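Local coordinates for protein thiazoline oxidase/subtilisin-like protease (Prochloron didemni, PDB 4H6X) that is a subtilisin-like protease that probably cleaves and macrocyclises precursor peptides by transamidation during maturation of the patellamides, a group of cyanobactins, at residues Asp12-Glu15 with Leu20-Leu23. Residues are numbered along the deposited sequence; the frame is centred on the assembly and turned at random.
Sequences DLDE and LADL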
loop_
_atom_site.group_PDB
_atom_site.type_symbol
_atom_site.label_atom_id
_atom_site.label_comp_id
_atom_site.label_asym_id
_atom_site.label_seq_id
_atom_site.Cartn_x
_atom_site.Cartn_y
_atom_site.Cartn_z
ATOM N N ASP A 12 -0.434 15.084 3.321
ATOM C CA ASP A 12 -1.297 15.389 2.179
ATOM C C ASP A 12 -2.751 14.942 2.359
ATOM O O ASP A 12 -3.665 15.578 1.817
ATOM C CB ASP A 12 -0.704 14.758 0.912
ATOM C CG ASP A 12 -1.506 15.063 -0.333
ATOM O OD1 ASP A 12 -1.523 16.238 -0.767
ATOM O OD2 ASP A 12 -2.104 14.127 -0.906
ATOM N N LEU A 13 -2.961 13.854 3.111
ATOM C CA LEU A 13 -4.291 13.252 3.242
ATOM C C LEU A 13 -4.988 13.596 4.565
ATOM O O LEU A 13 -6.093 13.107 4.826
ATOM C CB LEU A 13 -4.224 11.719 3.047
ATOM C CG LEU A 13 -3.699 11.205 1.700
ATOM C CD1 LEU A 13 -3.502 9.690 1.693
ATOM C CD2 LEU A 13 -4.604 11.648 0.548
ATOM N N ASP A 14 -4.347 14.432 5.384
ATOM C CA ASP A 14 -4.922 14.861 6.670
ATOM C C ASP A 14 -6.374 15.319 6.553
ATOM O O ASP A 14 -7.226 14.910 7.349
ATOM C CB ASP A 14 -4.089 15.971 7.321
ATOM C CG ASP A 14 -2.828 15.452 7.982
ATOM O OD1 ASP A 14 -2.726 14.228 8.269
ATOM O OD2 ASP A 14 -1.926 16.283 8.231
ATOM N N GLU A 15 -6.650 16.154 5.555
ATOM C CA GLU A 15 -7.985 16.706 5.373
ATOM C C GLU A 15 -8.966 15.688 4.818
ATOM O O GLU A 15 -10.164 15.781 5.069
ATOM C CB GLU A 15 -7.950 17.967 4.495
ATOM C CG GLU A 15 -7.271 19.161 5.161
ATOM C CD GLU A 15 -7.864 19.496 6.524
ATOM O OE1 GLU A 15 -9.102 19.651 6.624
ATOM O OE2 GLU A 15 -7.090 19.607 7.503
ATOM N N LEU A 20 -6.304 11.211 10.971
ATOM C CA LEU A 20 -4.949 10.882 10.502
ATOM C C LEU A 20 -3.895 11.734 11.200
ATOM O O LEU A 20 -2.901 11.205 11.717
ATOM C CB LEU A 20 -4.821 10.995 8.971
ATOM C CG LEU A 20 -3.417 10.718 8.403
ATOM C CD1 LEU A 20 -2.971 9.282 8.673
ATOM C CD2 LEU A 20 -3.338 11.044 6.916
ATOM N N ALA A 21 -4.123 13.049 11.223
ATOM C CA ALA A 21 -3.183 13.960 11.871
ATOM C C ALA A 21 -2.980 13.574 13.344
ATOM O O ALA A 21 -1.836 13.474 13.806
ATOM C CB ALA A 21 -3.646 15.409 11.732
ATOM N N ASP A 22 -4.087 13.326 14.052
ATOM C CA ASP A 22 -4.053 12.895 15.465
ATOM C C ASP A 22 -3.317 11.567 15.674
ATOM O O ASP A 22 -2.575 11.404 16.643
ATOM C CB ASP A 22 -5.472 12.800 16.063
ATOM C CG ASP A 22 -6.166 14.166 16.192
ATOM O OD1 ASP A 22 -5.485 15.174 16.487
ATOM O OD2 ASP A 22 -7.407 14.227 16.004
ATOM N N LEU A 23 -3.534 10.607 14.779
ATOM C CA LEU A 23 -2.799 9.346 14.871
ATOM C C LEU A 23 -1.322 9.613 14.593
ATOM O O LEU A 23 -0.455 9.115 15.330
ATOM C CB LEU A 23 -3.391 8.274 13.946
ATOM C CG LEU A 23 -2.733 6.881 13.812
ATOM C CD1 LEU A 23 -2.496 6.165 15.143
ATOM C CD2 LEU A 23 -3.584 6.026 12.890
HETATM O O HOH W 1 -6.460 14.399 10.006
#
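The D14 carboxylate lies beside the first turn of helix 20-26, one face covered by the A21 methyl, with CB 3.8 Å from D14 CG. L20 meets its edge at OD1: CG lies almost in the carboxylate plane, while CD2, 3.5 Å from D14 OD1, sits somewhat beyond the plane on the side away from A21. The other oxygen, OD2, accepts a hydrogen bond from H11 N, which helps fix the rotation of the group. A21 N stands above OD1 but is poorly aligned for a bond; it donates instead to water 1, 3.0 Å from this N and 2.8 Å from D14 O, to which the water donates. One water thus bridges loop and helix start, while the nearby carboxylate would probably be favoured by the helix dipole. L20 chi1 of 178° turns CG towards the loop, and chi2 of 63° brings CD2 to L13 CB at 4.0 Å; the L20 side chain runs roughly perpendicular to that of D14. The loop and helix 20-26 come before strand 34-39 of the subtilase-like parallel sheet. L13 packs on V279 of helix 273-293, L20 touches I128, and L23 carries helix 20-26 onto helices 273-293 and 332-340.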